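Side-chain contacts in probable glutathione S-transferase (PDB 3H1N), which probably conjugates glutathione to electrophilic substrates, as a member of the glutathione S-transferase family: residues B[189-194]-B[241-246]; B[159-164]-B[201-206]; B[33-38]-B[233-238]. One frame throughout, in Å; residues are numbered along the deposited sequence.

How the contacts relate
From the N terminus, the chain first runs through 33-38, on the helix that follows the first strand of the thioredoxin-like domain. Contact 3 closes the longest loop, bringing 233-238 back onto this helix after nearly the whole helical domain has been built. Within that loop lies contact 2, where 159-164 on helix 142-167 meets 201-206. Contact 1 crosses both: its first segment, 189-194, falls between the halves of contact 2, and its second, 241-246, follows 233-238. Helix 183-198 is common ground: Val192 touches Met203 of contact 2, while His190 packs on Glu35 and the Gly194 backbone on Phe238 of contact 3.

Contact 1: residues B[189-194]-B[241-246]; sequences YHVVEG and GIFRHY
Phe243 lays one face of its ring over the backbone of Gly194, and the tip of the ring reaches Val191. The ring centroid lies 3.6 Å from Gly194 CA, in a CH-pi contact 20° off the ring normal. The alpha carbon is displaced toward the rim of the ring, closest to Phe243 CG at 3.5 Å. With no side chain at Gly194, the helix backbone itself lies against the ring, Gly194 C and CA both close to Phe243 CD1. On the opposite face, CG2 of the preceding Ile242 sits over the ring centre, 3.8 Å above its plane, so the phenyl group is held between a helix backbone and its own neighbour. With CG turned anti to its carbonyl carbon (chi1 -57°), Phe243 extends toward the helix, and Phe243 CZ comes within 3.9 Å of Val191 CG2. The imidazole of His190 meets the ring more loosely, NE2 lying 4.3 Å from Phe243 CE2. No hydrogen bond joins the segments; the contact is apolar and buried. Next to Phe243, Arg244 turns the other way and braces the loop itself, its NE donating to Gly241 O at 2.9 Å. The loop 241-246 thus closes over helix 183-198 of the all-helical domain, with Ala125 of helix 105-127 also against Phe243 and Thr122 and Leu121 of that helix beside Val191.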
loop_
_atom_site.group_PDB
_atom_site.type_symbol
_atom_site.label_atom_id
_atom_site.label_comp_id
_atom_site.label_asym_id
_atom_site.label_seq_id
_atom_site.Cartn_x
_atom_site.Cartn_y
_atom_site.Cartn_z
ATOM N N TYR B 189 -8.707 14.058 4.656
ATOM C CA TYR B 189 -8.557 15.268 5.457
ATOM C C TYR B 189 -7.135 15.333 6.035
ATOM O O TYR B 189 -6.472 16.383 5.971
ATOM C CB TYR B 189 -9.629 15.346 6.572
ATOM C CG TYR B 189 -9.135 16.014 7.839
ATOM C CD1 TYR B 189 -9.270 17.393 8.037
ATOM C CD2 TYR B 189 -8.529 15.262 8.845
ATOM C CE1 TYR B 189 -8.789 17.988 9.183
ATOM C CE2 TYR B 189 -8.040 15.849 9.976
ATOM C CZ TYR B 189 -8.175 17.196 10.149
ATOM O OH TYR B 189 -7.685 17.756 11.296
ATOM N N HIS B 190 -6.653 14.206 6.570
ATOM C CA HIS B 190 -5.361 14.220 7.239
ATOM C C HIS B 190 -4.187 14.445 6.287
ATOM O O HIS B 190 -3.262 15.196 6.614
ATOM C CB HIS B 190 -5.116 12.976 8.113
ATOM C CG HIS B 190 -3.832 13.052 8.888
ATOM N ND1 HIS B 190 -3.639 13.955 9.911
ATOM C CD2 HIS B 190 -2.661 12.387 8.746
ATOM C CE1 HIS B 190 -2.413 13.822 10.389
ATOM N NE2 HIS B 190 -1.801 12.869 9.702
ATOM N N VAL B 191 -4.210 13.800 5.125
ATOM C CA VAL B 191 -3.140 14.005 4.152
ATOM C C VAL B 191 -3.106 15.480 3.660
ATOM O O VAL B 191 -2.022 16.051 3.440
ATOM C CB VAL B 191 -3.165 12.931 3.009
ATOM C CG1 VAL B 191 -4.269 13.216 1.961
ATOM C CG2 VAL B 191 -1.796 12.832 2.361
ATOM N N VAL B 192 -4.276 16.118 3.561
ATOM C CA VAL B 192 -4.323 17.537 3.199
ATOM C C VAL B 192 -3.743 18.404 4.343
ATOM O O VAL B 192 -3.007 19.374 4.085
ATOM C CB VAL B 192 -5.761 18.001 2.794
ATOM C CG1 VAL B 192 -5.826 19.513 2.632
ATOM C CG2 VAL B 192 -6.210 17.306 1.503
ATOM N N GLU B 193 -4.050 18.047 5.596
ATOM C CA GLU B 193 -3.433 18.726 6.742
ATOM C C GLU B 193 -1.922 18.623 6.681
ATOM O O GLU B 193 -1.227 19.605 6.930
ATOM C CB GLU B 193 -3.890 18.133 8.088
ATOM C CG GLU B 193 -5.241 18.599 8.557
ATOM C CD GLU B 193 -5.251 20.068 8.910
ATOM O OE1 GLU B 193 -4.484 20.492 9.804
ATOM O OE2 GLU B 193 -6.030 20.810 8.284
ATOM N N GLY B 194 -1.438 17.421 6.382
ATOM C CA GLY B 194 -0.008 17.157 6.262
ATOM C C GLY B 194 0.667 17.985 5.176
ATOM O O GLY B 194 1.745 18.534 5.397
ATOM N N GLY B 241 8.227 13.837 11.622
ATOM C CA GLY B 241 7.636 12.577 11.192
ATOM C C GLY B 241 7.627 12.479 9.686
ATOM O O GLY B 241 8.635 12.742 9.034
ATOM N N ILE B 242 6.472 12.107 9.143
ATOM C CA ILE B 242 6.249 11.976 7.700
ATOM C C ILE B 242 6.181 13.344 7.020
ATOM O O ILE B 242 6.891 13.583 6.043
ATOM C CB ILE B 242 4.935 11.190 7.432
ATOM C CG1 ILE B 242 5.121 9.723 7.824
ATOM C CG2 ILE B 242 4.478 11.312 5.946
ATOM C CD1 ILE B 242 3.850 8.935 7.790
ATOM N N PHE B 243 5.332 14.229 7.562
ATOM C CA PHE B 243 5.087 15.566 7.008
ATOM C C PHE B 243 5.985 16.598 7.708
ATOM O O PHE B 243 5.782 16.927 8.880
ATOM C CB PHE B 243 3.596 15.943 7.123
ATOM C CG PHE B 243 2.664 14.957 6.440
ATOM C CD1 PHE B 243 2.493 14.991 5.060
ATOM C CD2 PHE B 243 1.965 13.993 7.183
ATOM C CE1 PHE B 243 1.633 14.098 4.413
ATOM C CE2 PHE B 243 1.105 13.083 6.547
ATOM C CZ PHE B 243 0.943 13.131 5.156
ATOM N N ARG B 244 7.009 17.061 6.996
ATOM C CA ARG B 244 8.021 17.927 7.581
ATOM C C ARG B 244 8.108 19.221 6.806
ATOM O O ARG B 244 8.222 19.219 5.578
ATOM C CB ARG B 244 9.401 17.262 7.595
ATOM C CG ARG B 244 9.505 15.970 8.411
ATOM C CD ARG B 244 10.950 15.509 8.475
ATOM N NE ARG B 244 11.117 14.227 9.153
ATOM C CZ ARG B 244 12.301 13.700 9.486
ATOM N NH1 ARG B 244 13.425 14.365 9.256
ATOM N NH2 ARG B 244 12.361 12.513 10.082
ATOM N N HIS B 245 8.081 20.332 7.524
ATOM C CA HIS B 245 8.225 21.629 6.874
ATOM C C HIS B 245 9.695 22.026 6.703
ATOM O O HIS B 245 10.345 22.470 7.646
ATOM C CB HIS B 245 7.452 22.715 7.632
ATOM C CG HIS B 245 7.646 24.088 7.065
ATOM N ND1 HIS B 245 7.543 24.353 5.718
ATOM C CD2 HIS B 245 7.967 25.262 7.656
ATOM C CE1 HIS B 245 7.784 25.633 5.502
ATOM N NE2 HIS B 245 8.034 26.208 6.663
ATOM N N TYR B 246 10.200 21.871 5.481
ATOM C CA TYR B 246 11.522 22.342 5.099
ATOM C C TYR B 246 11.339 23.423 4.032
ATOM O O TYR B 246 10.920 23.124 2.923
ATOM C CB TYR B 246 12.336 21.174 4.518
ATOM C CG TYR B 246 12.718 20.119 5.533
ATOM C CD1 TYR B 246 13.444 20.455 6.682
ATOM C CD2 TYR B 246 12.376 18.780 5.332
ATOM C CE1 TYR B 246 13.807 19.481 7.617
ATOM C CE2 TYR B 246 12.742 17.794 6.255
ATOM C CZ TYR B 246 13.459 18.151 7.393
ATOM O OH TYR B 246 13.821 17.180 8.301
#

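Contact 2: residues B[159-164]-B[201-206]; sequences KFMQYF and RRMRTL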
loop_
_atom_site.group_PDB
_atom_site.type_symbol
_atom_site.label_atom_id
_atom_site.label_comp_id
_atom_site.label_asym_id
_atom_site.label_seq_id
_atom_site.Cartn_x
_atom_site.Cartn_y
_atom_site.Cartn_z
ATOM N N LYS B 159 -1.260 15.726 -9.299
ATOM C CA LYS B 159 -1.882 14.511 -9.820
ATOM C C LYS B 159 -2.796 13.826 -8.782
ATOM O O LYS B 159 -3.944 13.490 -9.080
ATOM C CB LYS B 159 -0.855 13.508 -10.352
ATOM C CG LYS B 159 -1.518 12.281 -10.937
ATOM C CD LYS B 159 -0.510 11.336 -11.569
ATOM C CE LYS B 159 -1.214 10.265 -12.393
ATOM N NZ LYS B 159 -0.208 9.454 -13.118
ATOM N N PHE B 160 -2.263 13.590 -7.590
ATOM C CA PHE B 160 -3.052 13.059 -6.480
ATOM C C PHE B 160 -4.232 13.957 -6.120
ATOM O O PHE B 160 -5.333 13.464 -5.925
ATOM C CB PHE B 160 -2.176 12.880 -5.250
ATOM C CG PHE B 160 -1.295 11.668 -5.304
ATOM C CD1 PHE B 160 -1.843 10.391 -5.144
ATOM C CD2 PHE B 160 0.073 11.799 -5.475
ATOM C CE1 PHE B 160 -1.049 9.273 -5.148
ATOM C CE2 PHE B 160 0.897 10.660 -5.509
ATOM C CZ PHE B 160 0.337 9.400 -5.351
HETATM N N MSE B 161 -4.006 15.269 -6.022
HETATM C CA MSE B 161 -5.079 16.162 -5.604
HETATM C C MSE B 161 -6.218 16.216 -6.626
HETATM O O MSE B 161 -7.403 16.166 -6.250
HETATM C CB MSE B 161 -4.540 17.558 -5.251
HETATM C CG MSE B 161 -3.738 17.527 -3.941
HETATM SE SE MSE B 161 -2.867 19.192 -3.517
HETATM C CE MSE B 161 -4.387 20.130 -2.797
ATOM N N GLN B 162 -5.861 16.303 -7.907
ATOM C CA GLN B 162 -6.850 16.240 -8.994
ATOM C C GLN B 162 -7.630 14.931 -8.944
ATOM O O GLN B 162 -8.844 14.918 -9.149
ATOM C CB GLN B 162 -6.189 16.391 -10.370
ATOM C CG GLN B 162 -7.183 16.662 -11.528
ATOM C CD GLN B 162 -7.866 18.023 -11.422
ATOM O OE1 GLN B 162 -8.832 18.196 -10.680
ATOM N NE2 GLN B 162 -7.362 18.993 -12.168
ATOM N N TYR B 163 -6.930 13.837 -8.663
ATOM C CA TYR B 163 -7.579 12.534 -8.533
ATOM C C TYR B 163 -8.652 12.558 -7.447
ATOM O O TYR B 163 -9.799 12.170 -7.704
ATOM C CB TYR B 163 -6.561 11.406 -8.303
ATOM C CG TYR B 163 -7.227 10.069 -8.105
ATOM C CD1 TYR B 163 -7.764 9.369 -9.191
ATOM C CD2 TYR B 163 -7.347 9.512 -6.829
ATOM C CE1 TYR B 163 -8.404 8.145 -9.015
ATOM C CE2 TYR B 163 -7.974 8.278 -6.646
ATOM C CZ TYR B 163 -8.483 7.600 -7.748
ATOM O OH TYR B 163 -9.116 6.399 -7.550
ATOM N N PHE B 164 -8.308 13.066 -6.262
ATOM C CA PHE B 164 -9.298 13.161 -5.195
ATOM C C PHE B 164 -10.431 14.116 -5.515
ATOM O O PHE B 164 -11.585 13.825 -5.189
ATOM C CB PHE B 164 -8.646 13.406 -3.827
ATOM C CG PHE B 164 -7.722 12.280 -3.429
ATOM C CD1 PHE B 164 -8.219 10.980 -3.321
ATOM C CD2 PHE B 164 -6.368 12.506 -3.206
ATOM C CE1 PHE B 164 -7.365 9.903 -2.991
ATOM C CE2 PHE B 164 -5.506 11.429 -2.861
ATOM C CZ PHE B 164 -6.013 10.147 -2.757
ATOM N N ARG B 201 3.664 26.959 0.737
ATOM C CA ARG B 201 3.775 27.783 -0.472
ATOM C C ARG B 201 3.165 27.098 -1.690
ATOM O O ARG B 201 2.393 27.720 -2.414
ATOM C CB ARG B 201 5.225 28.220 -0.746
ATOM C CG ARG B 201 5.737 29.280 0.237
ATOM C CD ARG B 201 7.202 29.660 -0.003
ATOM N NE ARG B 201 7.434 30.144 -1.367
ATOM C CZ ARG B 201 8.478 29.797 -2.120
ATOM N NH1 ARG B 201 9.400 28.964 -1.647
ATOM N NH2 ARG B 201 8.600 30.283 -3.352
ATOM N N ARG B 202 3.489 25.821 -1.911
ATOM C CA ARG B 202 2.887 25.085 -3.029
ATOM C C ARG B 202 1.370 24.930 -2.877
ATOM O O ARG B 202 0.626 25.008 -3.864
ATOM C CB ARG B 202 3.557 23.724 -3.253
ATOM C CG ARG B 202 3.022 22.928 -4.476
ATOM C CD ARG B 202 3.240 23.687 -5.799
ATOM N NE ARG B 202 2.991 22.841 -6.971
ATOM C CZ ARG B 202 2.715 23.298 -8.194
ATOM N NH1 ARG B 202 2.611 24.604 -8.428
ATOM N NH2 ARG B 202 2.524 22.443 -9.192
HETATM N N MSE B 203 0.908 24.751 -1.639
HETATM C CA MSE B 203 -0.526 24.596 -1.388
HETATM C C MSE B 203 -1.247 25.919 -1.645
HETATM O O MSE B 203 -2.385 25.932 -2.125
HETATM C CB MSE B 203 -0.801 24.069 0.036
HETATM C CG MSE B 203 -0.413 22.593 0.236
HETATM SE SE MSE B 203 -1.423 21.339 -0.869
HETATM C CE MSE B 203 -2.965 21.142 0.321
ATOM N N ARG B 204 -0.576 27.030 -1.340
ATOM C CA ARG B 204 -1.104 28.346 -1.685
ATOM C C ARG B 204 -1.422 28.454 -3.188
ATOM O O ARG B 204 -2.454 29.024 -3.558
ATOM C CB ARG B 204 -0.153 29.448 -1.232
ATOM C CG ARG B 204 -0.755 30.820 -1.223
ATOM C CD ARG B 204 -0.238 31.612 -0.019
ATOM N NE ARG B 204 1.225 31.723 -0.010
ATOM C CZ ARG B 204 2.032 31.260 0.947
ATOM N NH1 ARG B 204 1.549 30.639 2.023
ATOM N NH2 ARG B 204 3.341 31.437 0.830
ATOM N N THR B 205 -0.561 27.888 -4.033
ATOM C CA THR B 205 -0.794 27.852 -5.486
ATOM C C THR B 205 -1.956 26.914 -5.861
ATOM O O THR B 205 -2.793 27.245 -6.713
ATOM C CB THR B 205 0.475 27.404 -6.251
ATOM O OG1 THR B 205 1.544 28.325 -5.986
ATOM C CG2 THR B 205 0.216 27.335 -7.778
ATOM N N LEU B 206 -2.010 25.759 -5.204
ATOM C CA LEU B 206 -2.826 24.660 -5.681
ATOM C C LEU B 206 -4.265 24.626 -5.183
ATOM O O LEU B 206 -5.153 24.152 -5.896
ATOM C CB LEU B 206 -2.150 23.317 -5.361
ATOM C CG LEU B 206 -0.803 22.932 -5.984
ATOM C CD1 LEU B 206 -0.440 21.557 -5.478
ATOM C CD2 LEU B 206 -0.825 22.947 -7.524
#
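Two helices of the all-alpha C-terminal domain of the glutathione S-transferase fold, 142-167 and the short 200-206, meet here through the ends of long side chains. Their backbones stay well apart, the nearest alpha carbons being those of Met161 and Leu206 at 8.8 Å. Both methionines are selenomethionines, so selenium occupies the place of sulfur.

The closest approaches are between the two selenomethionines. Met161 points at the short helix; its extended second torsion (chi2 174°) carries SE out to the partner, and the bend at the last one (chi3 80°) turns only the terminal methyl, CE, which is set against Met203. Met203 starts off at an angle to the opposing segment and is folded at both its second and third torsions, bringing its end back toward helix 142-167. The two ends then lie across one another, with Met161 SE 3.7 Å from Met203 SE and Met161 CE just as far from that same selenium.

Leucine packing adds a second apolar touch. Leu206 also points toward the longer helix and sets one branch of its fork against Met161, while its other methyl, CD2, lies 3.6 Å above the centre of the Arg202 guanidinium plane. That arginine has polar partners of its own, the carbonyls of Arg153 and Ala252.

No hydrogen bond crosses between the segments. Around the buried junction, Val192, Leu195 and Leu196 of helix 183-198 pack on Met203, and Tyr210 covers part of Met161. Other side chains of 159-164 serve the dimer: Phe160 stacks on Phe72 of the second subunit. Inside the chain, Leu206 CD1 reaches Met161 SE at 3.9 Å, whereas the two selenomethionine methyls, Met161 CE and Met203 CE, meet at 3.6 Å.

Contact 3: residues B[33-38]-B[233-238]; sequences RGEFVR and DRRLPF
The first helix of the N-terminal thioredoxin-like domain, 34-43, faces the loop that leaves helix 224-230, and one water joins them across the seam. Glu35 OE1 accepts from this water at 2.8 Å. The water gives its other hydrogen to Arg234 O at 2.6 Å and receives a bond from Leu236 N, so a single molecule grips the carboxylate and two backbone groups of the loop. Direct approach is longer: Arg38 NE stays 4.4 Å from Arg234 O.

Glu35 OE1 is also held from its own helix. Arg38, one turn further on, applies two nitrogens side-on to this one oxygen. Its NH1 forms a salt bridge with Glu35 OE1 at 2.8 Å, nearly along the C-O axis, whereas NE, 3.0 Å from that oxygen, comes from above the carboxylate plane, 40° out of it. The oxygen itself lies almost exactly in the guanidinium plane.

In the glutathione S-transferase fold this helix lies along the boundary between the thioredoxin-like and helical domains, and the outer partners of the pair span both. Glu35 OE2 is hydrogen-bonded to Tyr229 on helix 224-230, and Arg38 NH2 forms a salt bridge with Asp50, so that Arg38 is shared between two carboxylates. Arg234, whose carbonyl takes the water, sends its side chain to Glu42 near the end of helix 34-43, in a salt bridge through NE, and Arg53 NH1 donates to Arg234 O.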
loop_
_atom_site.group_PDB
_atom_site.type_symbol
_atom_site.label_atom_id
_atom_site.label_comp_id
_atom_site.label_asym_id
_atom_site.label_seq_id
_atom_site.Cartn_x
_atom_site.Cartn_y
_atom_site.Cartn_z
ATOM N N ARG B 33 2.076 7.492 10.739
ATOM C CA ARG B 33 1.102 6.572 10.146
ATOM C C ARG B 33 -0.030 6.234 11.116
ATOM O O ARG B 33 -1.157 5.914 10.699
ATOM C CB ARG B 33 1.797 5.276 9.703
ATOM C CG ARG B 33 3.020 5.487 8.824
ATOM C CD ARG B 33 3.628 4.166 8.359
ATOM N NE ARG B 33 4.730 4.368 7.416
ATOM C CZ ARG B 33 5.631 3.432 7.107
ATOM N NH1 ARG B 33 5.573 2.241 7.681
ATOM N NH2 ARG B 33 6.602 3.690 6.234
ATOM N N GLY B 34 0.279 6.281 12.410
ATOM C CA GLY B 34 -0.689 5.922 13.438
ATOM C C GLY B 34 -1.882 6.861 13.443
ATOM O O GLY B 34 -2.988 6.455 13.789
ATOM N N GLU B 35 -1.656 8.107 13.029
ATOM C CA GLU B 35 -2.706 9.115 12.989
ATOM C C GLU B 35 -3.907 8.727 12.133
ATOM O O GLU B 35 -5.032 9.070 12.483
ATOM C CB GLU B 35 -2.149 10.475 12.559
ATOM C CG GLU B 35 -3.043 11.661 12.909
ATOM C CD GLU B 35 -3.275 11.835 14.411
ATOM O OE1 GLU B 35 -2.530 11.265 15.241
ATOM O OE2 GLU B 35 -4.223 12.553 14.762
ATOM N N PHE B 36 -3.688 8.003 11.035
ATOM C CA PHE B 36 -4.813 7.566 10.201
ATOM C C PHE B 36 -5.734 6.619 10.983
ATOM O O PHE B 36 -6.968 6.706 10.901
ATOM C CB PHE B 36 -4.327 6.914 8.907
ATOM C CG PHE B 36 -3.594 7.858 7.985
ATOM C CD1 PHE B 36 -4.298 8.699 7.116
ATOM C CD2 PHE B 36 -2.197 7.894 7.973
ATOM C CE1 PHE B 36 -3.617 9.561 6.253
ATOM C CE2 PHE B 36 -1.504 8.766 7.117
ATOM C CZ PHE B 36 -2.219 9.603 6.260
ATOM N N VAL B 37 -5.131 5.754 11.785
ATOM C CA VAL B 37 -5.893 4.808 12.601
ATOM C C VAL B 37 -6.587 5.534 13.756
ATOM O O VAL B 37 -7.783 5.307 14.020
ATOM C CB VAL B 37 -4.999 3.648 13.105
ATOM C CG1 VAL B 37 -5.797 2.690 13.996
ATOM C CG2 VAL B 37 -4.404 2.906 11.934
ATOM N N ARG B 38 -5.841 6.430 14.405
ATOM C CA ARG B 38 -6.307 7.169 15.572
ATOM C C ARG B 38 -7.526 8.028 15.222
ATOM O O ARG B 38 -8.479 8.099 16.004
ATOM C CB ARG B 38 -5.160 8.049 16.107
ATOM C CG ARG B 38 -5.295 8.537 17.533
ATOM C CD ARG B 38 -3.921 8.661 18.227
ATOM N NE ARG B 38 -2.921 9.144 17.294
ATOM C CZ ARG B 38 -1.756 8.553 17.033
ATOM N NH1 ARG B 38 -0.954 9.090 16.129
ATOM N NH2 ARG B 38 -1.369 7.473 17.698
ATOM N N ASP B 233 -4.919 16.869 24.018
ATOM C CA ASP B 233 -3.486 16.569 24.082
ATOM C C ASP B 233 -3.131 15.325 23.291
ATOM O O ASP B 233 -1.952 15.036 23.073
ATOM C CB ASP B 233 -3.060 16.360 25.535
ATOM C CG ASP B 233 -3.212 17.608 26.370
ATOM O OD1 ASP B 233 -3.385 18.697 25.776
ATOM O OD2 ASP B 233 -3.153 17.509 27.615
ATOM N N ARG B 234 -4.149 14.580 22.876
ATOM C CA ARG B 234 -3.936 13.334 22.126
ATOM C C ARG B 234 -3.547 13.566 20.662
ATOM O O ARG B 234 -3.020 12.657 19.999
ATOM C CB ARG B 234 -5.174 12.437 22.214
ATOM C CG ARG B 234 -5.566 12.059 23.640
ATOM C CD ARG B 234 -6.621 10.942 23.651
ATOM N NE ARG B 234 -7.846 11.293 22.923
ATOM C CZ ARG B 234 -8.707 12.237 23.305
ATOM N NH1 ARG B 234 -8.488 12.949 24.398
ATOM N NH2 ARG B 234 -9.788 12.481 22.579
ATOM N N ARG B 235 -3.854 14.758 20.155
ATOM C CA ARG B 235 -3.502 15.152 18.801
ATOM C C ARG B 235 -2.119 15.808 18.801
ATOM O O ARG B 235 -1.976 16.961 19.202
ATOM C CB ARG B 235 -4.557 16.116 18.243
ATOM C CG ARG B 235 -4.361 16.506 16.785
ATOM C CD ARG B 235 -4.811 17.935 16.545
ATOM N NE ARG B 235 -4.922 18.248 15.125
ATOM C CZ ARG B 235 -5.387 19.402 14.655
ATOM N NH1 ARG B 235 -5.779 20.351 15.494
ATOM N NH2 ARG B 235 -5.463 19.602 13.347
ATOM N N LEU B 236 -1.104 15.065 18.356
ATOM C CA LEU B 236 0.257 15.592 18.310
ATOM C C LEU B 236 0.445 16.461 17.062
ATOM O O LEU B 236 -0.040 16.100 15.984
ATOM C CB LEU B 236 1.271 14.436 18.302
ATOM C CG LEU B 236 1.292 13.537 19.547
ATOM C CD1 LEU B 236 2.408 12.493 19.445
ATOM C CD2 LEU B 236 1.467 14.353 20.793
ATOM N N PRO B 237 1.171 17.593 17.190
ATOM C CA PRO B 237 1.444 18.397 15.996
ATOM C C PRO B 237 2.480 17.710 15.094
ATOM O O PRO B 237 3.220 16.829 15.557
ATOM C CB PRO B 237 2.013 19.690 16.570
ATOM C CG PRO B 237 2.685 19.270 17.836
ATOM C CD PRO B 237 1.892 18.095 18.373
ATOM N N PHE B 238 2.526 18.102 13.820
ATOM C CA PHE B 238 3.569 17.609 12.924
ATOM C C PHE B 238 4.911 18.131 13.424
ATOM O O PHE B 238 4.979 19.171 14.081
ATOM C CB PHE B 238 3.337 18.082 11.486
ATOM C CG PHE B 238 1.998 17.689 10.913
ATOM C CD1 PHE B 238 1.749 16.372 10.534
ATOM C CD2 PHE B 238 0.991 18.640 10.744
ATOM C CE1 PHE B 238 0.507 16.000 9.994
ATOM C CE2 PHE B 238 -0.257 18.282 10.198
ATOM C CZ PHE B 238 -0.493 16.957 9.829
HETATM O O HOH W 1 -1.753 12.348 17.700
#